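Local coordinates for Tp0751 (Treponema pallidum, PDB 5JK2), which mediates adhesion to extracellular matrix components and interactions with host cells, through a domain with a non-canonical lipocalin fold, at residues A[44-49]-A[100-105]; A[81-86]-A[144-149]; A[88-93]-A[106-111]; A[116-121]-A[128-133]. The protein carries 1 engineered substitution. One frame throughout, in Å; residues are numbered along the deposited sequence.

Interaction 1. Residues A[44-49]-A[100-105]; sequences GALQHL and KTVSFL
Leu-46 lays its CD2 methyl against CG2 of Val-102, 3.8 Å away, and the two branched side chains meet at a slant. Its CG lies on the far side of CB from the backbone N (chi1 155°), which sends the isobutyl group toward the start of strand 101-108; there CD2 also passes 4.3 Å from the carbonyl C of Lys-100. Val-102 answers with both branches. With chi1 at -172°, CG2 stands beside its own backbone N and meets Leu-46, while CG1 is turned to the other side and meets CG of Gln-47 at 4.1 Å. Gln-47 crosses the valine at about a right angle, touching it through the aliphatic part of the chain and not through the amide, which the extended chain carries onward. The evidence is of purely apolar packing: 189 Å² is buried in all, and even the closest CA atoms, those of Gln-47 and Val-102, stay 7.0 Å apart. Within 44-49 the backbone is tied by Leu-49 N to Leu-46 O (3.1 Å), which closes a turn beginning at Leu-46. Around the contact, Leu-46 also touches Phe-122 of strand 115-122 and Ala-38 of helix 26-39, Leu-49 O accepts from Arg-31 of that helix, and Val-102 also touches Leu-50, so the loop is wedged between the helix and two adjoining barrel strands.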
loop_
_atom_site.group_PDB
_atom_site.type_symbol
_atom_site.label_atom_id
_atom_site.label_comp_id
_atom_site.label_asym_id
_atom_site.label_seq_id
_atom_site.Cartn_x
_atom_site.Cartn_y
_atom_site.Cartn_z
ATOM N N GLY A 44 13.120 -7.544 -8.934
ATOM C CA GLY A 44 12.088 -8.314 -8.264
ATOM C C GLY A 44 11.148 -7.513 -7.384
ATOM O O GLY A 44 9.931 -7.598 -7.547
ATOM N N ALA A 45 11.704 -6.722 -6.467
ATOM C CA ALA A 45 10.900 -6.073 -5.434
ATOM C C ALA A 45 10.840 -4.549 -5.539
ATOM O O ALA A 45 11.835 -3.855 -5.317
ATOM C CB ALA A 45 11.421 -6.463 -4.063
ATOM N N LEU A 46 9.657 -4.049 -5.885
ATOM C CA LEU A 46 9.297 -2.648 -5.688
ATOM C C LEU A 46 8.499 -2.545 -4.389
ATOM O O LEU A 46 8.388 -1.477 -3.785
ATOM C CB LEU A 46 8.486 -2.118 -6.877
ATOM C CG LEU A 46 7.540 -0.932 -6.644
ATOM C CD1 LEU A 46 8.306 0.335 -6.301
ATOM C CD2 LEU A 46 6.658 -0.715 -7.866
ATOM N N GLN A 47 7.951 -3.680 -3.966
ATOM C CA GLN A 47 7.150 -3.763 -2.753
ATOM C C GLN A 47 7.966 -3.358 -1.538
ATOM O O GLN A 47 7.428 -2.858 -0.551
ATOM C CB GLN A 47 6.617 -5.186 -2.563
ATOM C CG GLN A 47 5.912 -5.768 -3.783
ATOM C CD GLN A 47 5.351 -7.156 -3.528
ATOM O OE1 GLN A 47 5.397 -7.658 -2.406
ATOM N NE2 GLN A 47 4.819 -7.782 -4.572
ATOM N N HIS A 48 9.273 -3.577 -1.620
ATOM C CA HIS A 48 10.168 -3.314 -0.503
ATOM C C HIS A 48 10.099 -1.847 -0.087
ATOM O O HIS A 48 10.398 -1.499 1.056
ATOM C CB HIS A 48 11.598 -3.707 -0.875
ATOM C CG HIS A 48 12.462 -4.037 0.302
ATOM N ND1 HIS A 48 13.690 -4.652 0.178
ATOM C CD2 HIS A 48 12.272 -3.845 1.632
ATOM C CE1 HIS A 48 14.220 -4.820 1.376
ATOM N NE2 HIS A 48 13.383 -4.340 2.274
ATOM N N LEU A 49 9.684 -0.992 -1.018
ATOM C CA LEU A 49 9.512 0.426 -0.731
ATOM C C LEU A 49 8.221 0.692 0.036
ATOM O O LEU A 49 8.087 1.724 0.690
ATOM C CB LEU A 49 9.516 1.243 -2.026
ATOM C CG LEU A 49 10.864 1.465 -2.718
ATOM C CD1 LEU A 49 10.661 2.165 -4.050
ATOM C CD2 LEU A 49 11.810 2.267 -1.831
ATOM N N LYS A 100 5.076 0.623 -12.514
ATOM C CA LYS A 100 5.056 1.475 -11.325
ATOM C C LYS A 100 3.815 1.224 -10.476
ATOM O O LYS A 100 3.365 2.107 -9.740
ATOM C CB LYS A 100 5.117 2.950 -11.728
ATOM C CG LYS A 100 6.378 3.323 -12.485
ATOM C CD LYS A 100 6.398 4.797 -12.859
ATOM C CE LYS A 100 7.809 5.259 -13.192
ATOM N NZ LYS A 100 7.833 6.581 -13.878
ATOM N N THR A 101 3.273 0.015 -10.576
ATOM C CA THR A 101 2.040 -0.330 -9.883
ATOM C C THR A 101 2.118 -1.690 -9.200
ATOM O O THR A 101 2.341 -2.711 -9.851
ATOM C CB THR A 101 0.848 -0.344 -10.853
ATOM O OG1 THR A 101 0.845 0.862 -11.626
ATOM C CG2 THR A 101 -0.469 -0.465 -10.093
ATOM N N VAL A 102 1.930 -1.689 -7.884
ATOM C CA VAL A 102 1.749 -2.923 -7.129
ATOM C C VAL A 102 0.255 -3.167 -6.959
ATOM O O VAL A 102 -0.468 -2.300 -6.469
ATOM C CB VAL A 102 2.419 -2.865 -5.748
ATOM C CG1 VAL A 102 2.386 -4.235 -5.083
ATOM C CG2 VAL A 102 3.851 -2.376 -5.873
ATOM N N SER A 103 -0.201 -4.346 -7.367
ATOM C CA SER A 103 -1.613 -4.699 -7.280
ATOM C C SER A 103 -1.828 -5.818 -6.271
ATOM O O SER A 103 -1.377 -6.947 -6.473
ATOM C CB SER A 103 -2.147 -5.111 -8.651
ATOM O OG SER A 103 -2.290 -3.983 -9.497
ATOM N N PHE A 104 -2.527 -5.496 -5.189
ATOM C CA PHE A 104 -2.737 -6.432 -4.093
ATOM C C PHE A 104 -4.098 -7.111 -4.137
ATOM O O PHE A 104 -5.087 -6.518 -4.567
ATOM C CB PHE A 104 -2.604 -5.713 -2.754
ATOM C CG PHE A 104 -1.211 -5.278 -2.434
ATOM C CD1 PHE A 104 -0.349 -6.125 -1.761
ATOM C CD2 PHE A 104 -0.765 -4.018 -2.791
ATOM C CE1 PHE A 104 0.934 -5.729 -1.455
ATOM C CE2 PHE A 104 0.517 -3.615 -2.488
ATOM C CZ PHE A 104 1.369 -4.471 -1.819
ATOM N N LEU A 105 -4.131 -8.361 -3.682
ATOM C CA LEU A 105 -5.380 -9.042 -3.361
ATOM C C LEU A 105 -5.290 -9.456 -1.902
ATOM O O LEU A 105 -4.576 -10.399 -1.560
ATOM C CB LEU A 105 -5.623 -10.257 -4.266
ATOM C CG LEU A 105 -6.985 -10.971 -4.192
ATOM C CD1 LEU A 105 -7.099 -11.873 -2.968
ATOM C CD2 LEU A 105 -8.147 -9.980 -4.225
#

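Interaction 2. Residues A[81-86]-A[144-149]; sequences FSRASV and TSMWDG
Trp-147 is the tightly packed centre of this contact, and Phe-81 meets one face of its indole in two ways. Phe-81 CB sits over the six-membered ring, 3.8 Å from its centroid and 23° off the normal, a CH-pi contact. The phenyl ring turns an edge to the five-membered ring in a T-shaped pair, with centroids 5.1 Å apart and planes at 63°; the leading atom is Phe-81 CD2. The rim of the indole is occupied as well: Ser-82 O lies 3.4 Å from Trp-147 CZ3, near the ring plane, and Val-86 CG1 reaches Trp-147 CH2 at 3.9 Å. Ser-82 directly precedes, and Val-86 closes, the type II' beta turn that begins at Arg-83 and joins strand 78-83 to strand 86-98, so the tryptophan packs against the end of a barrel hairpin. Its own backbone is set by an ST turn, in which Trp-147 N gives a nearly straight bond to Ser-145 OG (3.2 Å). Over the opposite face, toward the rim, comes CG of the exposed Met-146, 3.5 Å above the plane. Beyond it the packing thins to one atom pair: Met-146 bends at its last torsion and CE meets Arg-83 CD at 3.4 Å, a lone, rather short carbon-carbon approach, while Arg-83 also leans on Ile-66 and Pro-68. On the buried side, Phe-81 has a cation-pi partner in Arg-116.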
loop_
_atom_site.group_PDB
_atom_site.type_symbol
_atom_site.label_atom_id
_atom_site.label_comp_id
_atom_site.label_asym_id
_atom_site.label_seq_id
_atom_site.Cartn_x
_atom_site.Cartn_y
_atom_site.Cartn_z
ATOM N N PHE A 81 -5.315 -1.180 7.919
ATOM C CA PHE A 81 -6.072 0.007 7.548
ATOM C C PHE A 81 -6.595 0.705 8.789
ATOM O O PHE A 81 -7.335 0.108 9.564
ATOM C CB PHE A 81 -7.244 -0.364 6.643
ATOM C CG PHE A 81 -6.843 -1.072 5.388
ATOM C CD1 PHE A 81 -6.495 -2.412 5.411
ATOM C CD2 PHE A 81 -6.836 -0.402 4.178
ATOM C CE1 PHE A 81 -6.134 -3.066 4.251
ATOM C CE2 PHE A 81 -6.479 -1.048 3.017
ATOM C CZ PHE A 81 -6.126 -2.383 3.051
ATOM N N SER A 82 -6.230 1.973 8.961
ATOM C CA SER A 82 -6.585 2.717 10.167
ATOM C C SER A 82 -7.131 4.111 9.883
ATOM O O SER A 82 -6.632 4.827 9.018
ATOM C CB SER A 82 -5.371 2.849 11.090
ATOM O OG SER A 82 -4.882 1.583 11.489
ATOM N N ARG A 83 -8.158 4.481 10.642
ATOM C CA ARG A 83 -8.665 5.846 10.674
ATOM C C ARG A 83 -9.414 6.053 11.986
ATOM O O ARG A 83 -10.633 5.894 12.041
ATOM C CB ARG A 83 -9.581 6.139 9.484
ATOM C CG ARG A 83 -9.975 7.611 9.374
ATOM C CD ARG A 83 -11.385 7.806 8.830
ATOM N NE ARG A 83 -11.887 9.161 9.068
ATOM C CZ ARG A 83 -11.696 10.197 8.253
ATOM N NH1 ARG A 83 -11.008 10.055 7.128
ATOM N NH2 ARG A 83 -12.198 11.384 8.569
ATOM N N ALA A 84 -8.670 6.398 13.034
ATOM C CA ALA A 84 -9.227 6.585 14.372
ATOM C C ALA A 84 -9.875 5.291 14.884
ATOM O O ALA A 84 -9.184 4.295 15.100
ATOM C CB ALA A 84 -10.229 7.742 14.371
ATOM N N SER A 85 -11.192 5.305 15.078
ATOM C CA SER A 85 -11.921 4.125 15.545
ATOM C C SER A 85 -11.754 2.957 14.586
ATOM O O SER A 85 -11.735 1.796 14.999
ATOM C CB SER A 85 -13.409 4.441 15.713
ATOM O OG SER A 85 -13.958 4.981 14.522
ATOM N N VAL A 86 -11.649 3.274 13.302
ATOM C CA VAL A 86 -11.412 2.262 12.288
ATOM C C VAL A 86 -10.007 1.697 12.408
ATOM O O VAL A 86 -9.025 2.432 12.338
ATOM C CB VAL A 86 -11.598 2.831 10.873
ATOM C CG1 VAL A 86 -11.160 1.809 9.831
ATOM C CG2 VAL A 86 -13.040 3.244 10.651
ATOM N N THR A 144 -16.016 4.696 -5.027
ATOM C CA THR A 144 -14.875 5.359 -4.384
ATOM C C THR A 144 -14.755 4.917 -2.931
ATOM O O THR A 144 -15.764 4.729 -2.249
ATOM C CB THR A 144 -14.989 6.904 -4.422
ATOM O OG1 THR A 144 -13.769 7.488 -3.951
ATOM C CG2 THR A 144 -16.142 7.383 -3.548
ATOM N N SER A 145 -13.521 4.772 -2.459
ATOM C CA SER A 145 -13.263 4.309 -1.101
ATOM C C SER A 145 -12.740 5.436 -0.226
ATOM O O SER A 145 -12.269 6.455 -0.727
ATOM C CB SER A 145 -12.263 3.153 -1.119
ATOM O OG SER A 145 -11.937 2.737 0.194
ATOM N N MET A 146 -12.830 5.247 1.087
ATOM C CA MET A 146 -12.279 6.207 2.034
ATOM C C MET A 146 -10.758 6.152 2.010
ATOM O O MET A 146 -10.081 7.078 2.453
ATOM C CB MET A 146 -12.794 5.928 3.448
ATOM C CG MET A 146 -12.343 4.593 4.025
ATOM S SD MET A 146 -13.075 4.222 5.629
ATOM C CE MET A 146 -12.626 5.673 6.558
ATOM N N TRP A 147 -10.230 5.050 1.485
ATOM C CA TRP A 147 -8.793 4.827 1.427
ATOM C C TRP A 147 -8.184 5.385 0.145
ATOM O O TRP A 147 -6.972 5.581 0.064
ATOM C CB TRP A 147 -8.493 3.331 1.543
ATOM C CG TRP A 147 -9.184 2.683 2.704
ATOM C CD1 TRP A 147 -10.198 1.775 2.652
ATOM C CD2 TRP A 147 -8.921 2.910 4.093
ATOM N NE1 TRP A 147 -10.578 1.415 3.921
ATOM C CE2 TRP A 147 -9.808 2.099 4.824
ATOM C CE3 TRP A 147 -8.018 3.717 4.788
ATOM C CZ2 TRP A 147 -9.822 2.074 6.214
ATOM C CZ3 TRP A 147 -8.031 3.688 6.168
ATOM C CH2 TRP A 147 -8.925 2.874 6.866
ATOM N N ASP A 148 -9.025 5.636 -0.855
ATOM C CA ASP A 148 -8.572 6.241 -2.102
ATOM C C ASP A 148 -7.930 7.594 -1.847
ATOM O O ASP A 148 -8.459 8.407 -1.090
ATOM C CB ASP A 148 -9.734 6.406 -3.083
ATOM C CG ASP A 148 -10.097 5.116 -3.784
ATOM O OD1 ASP A 148 -9.746 4.037 -3.269
ATOM O OD2 ASP A 148 -10.740 5.185 -4.853
ATOM N N GLY A 149 -6.787 7.830 -2.481
ATOM C CA GLY A 149 -6.113 9.110 -2.383
ATOM C C GLY A 149 -4.606 8.986 -2.414
ATOM O O GLY A 149 -4.060 7.897 -2.593
#

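Interaction 3. Residues A[88-93]-A[106-111]; sequences EIFLVD and TRNTAI
Arg-107 grips Asp-93 side-on with two nitrogens, one to each carboxylate oxygen: NH1 to OD1 of Asp-93 at 2.6 Å, and NE to OD2 of Asp-93 at 2.7 Å. Both oxygens are met on the syn side, and the two flat groups are twisted 33° apart. A bend in the arginine chain at chi3 (41°) helps set the guanidinium beside the carboxylate, with NH2 3.5 Å from CD1 of Leu-91. The next shell is backbone: Leu-91 and Arg-107 form an antiparallel hydrogen-bonded pair, with Leu-91 N to Arg-107 O and Arg-107 N to Leu-91 O both at 2.8 Å. On the other face of the sheet the Phe-90 ring lies over Asn-108, whose CA is 3.5 Å above its plane. Thr-106 OG1 packs on Phe-90 but bonds to Arg-116 O in the next strand. Farther out, Asn-108 OD1 accepts from Ile-111 N (2.7 Å), an Asx motif that shapes the chain as it leaves the strand. Arg-115 adds a long, weak ion pair to OD2 of Asp-93. The two short charged bonds would be expected to keep the Asp-93 carboxylate ionised and to tie the corner of the chain at Asp-93 to the partner strand.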
loop_
_atom_site.group_PDB
_atom_site.type_symbol
_atom_site.label_atom_id
_atom_site.label_comp_id
_atom_site.label_asym_id
_atom_site.label_seq_id
_atom_site.Cartn_x
_atom_site.Cartn_y
_atom_site.Cartn_z
ATOM N N GLU A 88 -8.163 -2.239 11.111
ATOM C CA GLU A 88 -8.409 -3.549 10.531
ATOM C C GLU A 88 -7.224 -3.997 9.688
ATOM O O GLU A 88 -6.442 -3.174 9.215
ATOM C CB GLU A 88 -9.682 -3.521 9.686
ATOM C CG GLU A 88 -9.641 -2.504 8.553
ATOM C CD GLU A 88 -11.019 -2.138 8.040
ATOM O OE1 GLU A 88 -11.957 -2.027 8.858
ATOM O OE2 GLU A 88 -11.164 -1.954 6.812
ATOM N N ILE A 89 -7.099 -5.309 9.511
ATOM C CA ILE A 89 -5.982 -5.894 8.782
ATOM C C ILE A 89 -6.474 -6.828 7.693
ATOM O O ILE A 89 -7.470 -7.528 7.871
ATOM C CB ILE A 89 -5.049 -6.687 9.715
ATOM C CG1 ILE A 89 -4.633 -5.827 10.910
ATOM C CG2 ILE A 89 -3.832 -7.184 8.940
ATOM C CD1 ILE A 89 -3.799 -6.551 11.952
ATOM N N PHE A 90 -5.761 -6.838 6.571
ATOM C CA PHE A 90 -6.051 -7.761 5.481
ATOM C C PHE A 90 -4.782 -8.488 5.061
ATOM O O PHE A 90 -3.803 -7.866 4.653
ATOM C CB PHE A 90 -6.655 -7.027 4.279
ATOM C CG PHE A 90 -8.058 -6.543 4.499
ATOM C CD1 PHE A 90 -8.323 -5.504 5.377
ATOM C CD2 PHE A 90 -9.110 -7.116 3.814
ATOM C CE1 PHE A 90 -9.617 -5.061 5.574
ATOM C CE2 PHE A 90 -10.399 -6.679 4.005
ATOM C CZ PHE A 90 -10.655 -5.650 4.884
ATOM N N LEU A 91 -4.809 -9.811 5.163
ATOM C CA LEU A 91 -3.675 -10.632 4.770
ATOM C C LEU A 91 -3.545 -10.650 3.256
ATOM O O LEU A 91 -4.539 -10.794 2.548
ATOM C CB LEU A 91 -3.830 -12.058 5.294
ATOM C CG LEU A 91 -4.136 -12.218 6.780
ATOM C CD1 LEU A 91 -5.288 -13.187 6.968
ATOM C CD2 LEU A 91 -2.906 -12.697 7.532
ATOM N N VAL A 92 -2.317 -10.517 2.765
ATOM C CA VAL A 92 -2.071 -10.500 1.328
ATOM C C VAL A 92 -2.113 -11.908 0.748
ATOM O O VAL A 92 -1.239 -12.731 1.020
ATOM C CB VAL A 92 -0.709 -9.866 0.991
ATOM C CG1 VAL A 92 -0.538 -9.749 -0.519
ATOM C CG2 VAL A 92 -0.580 -8.496 1.645
ATOM N N ASP A 93 -3.135 -12.176 -0.057
ATOM C CA ASP A 93 -3.268 -13.463 -0.720
ATOM C C ASP A 93 -2.422 -13.490 -1.991
ATOM O O ASP A 93 -1.964 -14.549 -2.420
ATOM C CB ASP A 93 -4.735 -13.745 -1.042
ATOM C CG ASP A 93 -5.500 -14.304 0.145
ATOM O OD1 ASP A 93 -4.956 -15.179 0.848
ATOM O OD2 ASP A 93 -6.649 -13.870 0.370
ATOM N N THR A 106 -6.009 -8.736 -1.048
ATOM C CA THR A 106 -5.919 -8.933 0.390
ATOM C C THR A 106 -7.223 -9.498 0.942
ATOM O O THR A 106 -8.252 -9.437 0.279
ATOM C CB THR A 106 -5.591 -7.618 1.108
ATOM O OG1 THR A 106 -6.768 -6.805 1.184
ATOM C CG2 THR A 106 -4.505 -6.855 0.368
ATOM N N ARG A 107 -7.173 -10.035 2.157
ATOM C CA ARG A 107 -8.321 -10.710 2.749
ATOM C C ARG A 107 -8.422 -10.443 4.243
ATOM O O ARG A 107 -7.451 -10.613 4.982
ATOM C CB ARG A 107 -8.225 -12.210 2.483
ATOM C CG ARG A 107 -9.154 -13.078 3.322
ATOM C CD ARG A 107 -9.030 -14.542 2.927
ATOM N NE ARG A 107 -7.639 -14.932 2.690
ATOM C CZ ARG A 107 -6.774 -15.270 3.644
ATOM N NH1 ARG A 107 -5.534 -15.607 3.321
ATOM N NH2 ARG A 107 -7.141 -15.269 4.919
ATOM N N ASN A 108 -9.610 -10.036 4.682
ATOM C CA ASN A 108 -9.851 -9.713 6.083
ATOM C C ASN A 108 -9.437 -10.859 7.001
ATOM O O ASN A 108 -9.585 -12.030 6.655
ATOM C CB ASN A 108 -11.328 -9.361 6.290
ATOM C CG ASN A 108 -11.671 -9.099 7.743
ATOM O OD1 ASN A 108 -12.239 -9.955 8.422
ATOM N ND2 ASN A 108 -11.334 -7.910 8.225
ATOM N N THR A 109 -8.895 -10.513 8.164
ATOM C CA THR A 109 -8.377 -11.508 9.100
ATOM C C THR A 109 -9.483 -12.344 9.733
ATOM O O THR A 109 -9.334 -13.554 9.908
ATOM C CB THR A 109 -7.562 -10.846 10.227
ATOM O OG1 THR A 109 -8.343 -9.821 10.853
ATOM C CG2 THR A 109 -6.289 -10.236 9.676
ATOM N N ALA A 110 -10.588 -11.695 10.082
ATOM C CA ALA A 110 -11.691 -12.374 10.750
ATOM C C ALA A 110 -12.556 -13.158 9.771
ATOM O O ALA A 110 -12.843 -14.336 9.990
ATOM C CB ALA A 110 -12.539 -11.367 11.502
ATOM N N ILE A 111 -12.964 -12.494 8.693
ATOM C CA ILE A 111 -13.915 -13.062 7.742
ATOM C C ILE A 111 -13.309 -13.215 6.347
ATOM O O ILE A 111 -12.956 -12.233 5.699
ATOM C CB ILE A 111 -15.177 -12.190 7.652
ATOM C CG1 ILE A 111 -15.596 -11.752 9.060
ATOM C CG2 ILE A 111 -16.300 -12.948 6.953
ATOM C CD1 ILE A 111 -16.930 -11.052 9.122
#

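Interaction 4. Residues A[116-121]-A[128-133]; sequences RRLEVT and IHVRAV
In Val-120, CG1 is swung opposite the backbone N (chi1 -175°), and in Ile-128 CG1 stands between N and the carbonyl carbon (chi1 61°); together these rotations bring CD1 of Ile-128 to within 3.7 Å of CG1 of Val-120. Leu-118 continues the apolar row with two of its atoms: CG meets Val-130 CG1 at 3.9 Å, and CD1 meets Ala-132 CB at 3.8 Å. All five side chains are buried, consistent with a row lining the interior of the barrel. The backbones run antiparallel, their axes at 161°, and the bonding is regular at both ends. Arg-117 N to Val-133 O measures 2.8 Å, and Thr-121 N to His-129 O 2.9 Å, each with its return bond. Midway the ladder is irregular: Glu-119 N still reaches Arg-131 O, but the return bond from Arg-131 N to Glu-119 O is weak at 3.4 Å. There Glu-119 O also lies 3.2 Å from His-129 O, two acceptors facing each other, where strand 127-135 is interrupted. The polar ends look elsewhere, Arg-117 to Asp-135 and Glu-119 to Ser-103. Strand 115-122 is bonded on its other side to strand 101-108, and strand 127-135 to strand 149-153, with Asp-148 OD1 accepting from Ala-132 N, so this hairpin lies between two further barrel strands.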
loop_
_atom_site.group_PDB
_atom_site.type_symbol
_atom_site.label_atom_id
_atom_site.label_comp_id
_atom_site.label_asym_id
_atom_site.label_seq_id
_atom_site.Cartn_x
_atom_site.Cartn_y
_atom_site.Cartn_z
ATOM N N ARG A 116 -10.221 -7.294 -0.211
ATOM C CA ARG A 116 -9.994 -5.929 -0.672
ATOM C C ARG A 116 -8.885 -5.858 -1.720
ATOM O O ARG A 116 -7.768 -6.318 -1.486
ATOM C CB ARG A 116 -9.652 -5.030 0.518
ATOM C CG ARG A 116 -9.501 -3.558 0.176
ATOM C CD ARG A 116 -9.430 -2.706 1.428
ATOM N NE ARG A 116 -10.725 -2.618 2.094
ATOM C CZ ARG A 116 -10.905 -2.164 3.330
ATOM N NH1 ARG A 116 -9.869 -1.753 4.049
ATOM N NH2 ARG A 116 -12.122 -2.121 3.849
ATOM N N ARG A 117 -9.210 -5.278 -2.873
ATOM C CA ARG A 117 -8.240 -5.081 -3.946
ATOM C C ARG A 117 -7.616 -3.700 -3.863
ATOM O O ARG A 117 -8.307 -2.713 -3.614
ATOM C CB ARG A 117 -8.901 -5.267 -5.310
ATOM C CG ARG A 117 -9.383 -6.677 -5.548
ATOM C CD ARG A 117 -9.818 -6.902 -6.987
ATOM N NE ARG A 117 -9.824 -8.323 -7.327
ATOM C CZ ARG A 117 -10.750 -9.190 -6.924
ATOM N NH1 ARG A 117 -10.666 -10.463 -7.284
ATOM N NH2 ARG A 117 -11.758 -8.790 -6.158
ATOM N N LEU A 118 -6.309 -3.639 -4.090
ATOM C CA LEU A 118 -5.561 -2.397 -3.974
ATOM C C LEU A 118 -4.785 -2.114 -5.253
ATOM O O LEU A 118 -4.311 -3.032 -5.920
ATOM C CB LEU A 118 -4.604 -2.462 -2.780
ATOM C CG LEU A 118 -4.741 -1.361 -1.724
ATOM C CD1 LEU A 118 -6.098 -1.437 -1.046
ATOM C CD2 LEU A 118 -3.623 -1.457 -0.697
ATOM N N GLU A 119 -4.665 -0.834 -5.584
ATOM C CA GLU A 119 -3.913 -0.403 -6.754
ATOM C C GLU A 119 -2.930 0.693 -6.367
ATOM O O GLU A 119 -3.176 1.877 -6.596
ATOM C CB GLU A 119 -4.857 0.091 -7.847
ATOM C CG GLU A 119 -5.819 -0.969 -8.364
ATOM C CD GLU A 119 -5.123 -2.073 -9.140
ATOM O OE1 GLU A 119 -3.950 -1.888 -9.529
ATOM O OE2 GLU A 119 -5.752 -3.130 -9.361
ATOM N N VAL A 120 -1.813 0.281 -5.777
ATOM C CA VAL A 120 -0.798 1.212 -5.303
ATOM C C VAL A 120 0.111 1.676 -6.436
ATOM O O VAL A 120 0.955 0.916 -6.915
ATOM C CB VAL A 120 0.072 0.582 -4.205
ATOM C CG1 VAL A 120 1.045 1.607 -3.652
ATOM C CG2 VAL A 120 -0.804 0.010 -3.100
ATOM N N THR A 121 -0.052 2.932 -6.838
ATOM C CA THR A 121 0.741 3.514 -7.915
ATOM C C THR A 121 1.765 4.485 -7.346
ATOM O O THR A 121 1.411 5.526 -6.795
ATOM C CB THR A 121 -0.144 4.248 -8.939
ATOM O OG1 THR A 121 -1.165 3.363 -9.414
ATOM C CG2 THR A 121 0.685 4.742 -10.117
ATOM N N ILE A 128 2.920 7.798 -3.089
ATOM C CA ILE A 128 2.116 6.855 -3.858
ATOM C C ILE A 128 0.713 7.405 -4.087
ATOM O O ILE A 128 0.363 8.473 -3.580
ATOM C CB ILE A 128 2.004 5.483 -3.145
ATOM C CG1 ILE A 128 1.317 5.635 -1.781
ATOM C CG2 ILE A 128 3.376 4.862 -2.973
ATOM C CD1 ILE A 128 0.853 4.331 -1.168
ATOM N N HIS A 129 -0.087 6.666 -4.847
ATOM C CA HIS A 129 -1.510 6.947 -4.964
ATOM C C HIS A 129 -2.268 5.627 -4.927
ATOM O O HIS A 129 -1.966 4.708 -5.689
ATOM C CB HIS A 129 -1.830 7.715 -6.247
ATOM C CG HIS A 129 -3.189 8.345 -6.242
ATOM N ND1 HIS A 129 -3.381 9.705 -6.114
ATOM C CD2 HIS A 129 -4.425 7.797 -6.326
ATOM C CE1 HIS A 129 -4.677 9.968 -6.132
ATOM N NE2 HIS A 129 -5.331 8.827 -6.257
ATOM N N VAL A 130 -3.243 5.536 -4.028
ATOM C CA VAL A 130 -3.943 4.282 -3.779
ATOM C C VAL A 130 -5.387 4.315 -4.266
ATOM O O VAL A 130 -6.082 5.322 -4.129
ATOM C CB VAL A 130 -3.945 3.933 -2.276
ATOM C CG1 VAL A 130 -4.596 2.573 -2.041
ATOM C CG2 VAL A 130 -2.528 3.943 -1.725
ATOM N N ARG A 131 -5.819 3.194 -4.834
ATOM C CA ARG A 131 -7.211 2.966 -5.185
ATOM C C ARG A 131 -7.611 1.644 -4.551
ATOM O O ARG A 131 -6.921 0.638 -4.713
ATOM C CB ARG A 131 -7.401 2.954 -6.709
ATOM C CG ARG A 131 -8.639 2.218 -7.234
ATOM C CD ARG A 131 -9.919 3.035 -7.087
ATOM N NE ARG A 131 -11.064 2.351 -7.694
ATOM C CZ ARG A 131 -12.279 2.877 -7.833
ATOM N NH1 ARG A 131 -12.533 4.108 -7.409
ATOM N NH2 ARG A 131 -13.242 2.165 -8.400
ATOM N N ALA A 132 -8.719 1.655 -3.818
ATOM C CA ALA A 132 -9.177 0.472 -3.102
ATOM C C ALA A 132 -10.565 0.062 -3.572
ATOM O O ALA A 132 -11.391 0.908 -3.912
ATOM C CB ALA A 132 -9.177 0.728 -1.605
ATOM N N VAL A 133 -10.807 -1.244 -3.598
ATOM C CA VAL A 133 -12.086 -1.785 -4.034
ATOM C C VAL A 133 -12.447 -3.008 -3.208
ATOM O O VAL A 133 -11.719 -4.000 -3.204
ATOM C CB VAL A 133 -12.058 -2.172 -5.526
ATOM C CG1 VAL A 133 -13.352 -2.878 -5.930
ATOM C CG2 VAL A 133 -11.820 -0.943 -6.382
#

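In the fold
All four contacts reach one eight-stranded antiparallel barrel, the calycin-type domain of the longer Tp0751 protein. Interactions 3 and 4 pair neighbouring strands and come in series along the chain; both are nested within the loop closed by interaction 2. Interaction 1 crosses interactions 2 and 3 in sequence, bringing the region after helix 26-39 onto strand 101-108, which interaction 3 also uses. Interactions 1 and 2 lie on opposite sides of the chain's centre, their centres 20 Å apart. Interactions 1 and 4 are closest, with centres 11 Å apart. Arg-116 links interactions 2, 3 and 4 through Phe-81, Glu-88 and Thr-106, so hairpin pairing builds the barrel wall while loops 44-49 and 144-149 pack against it.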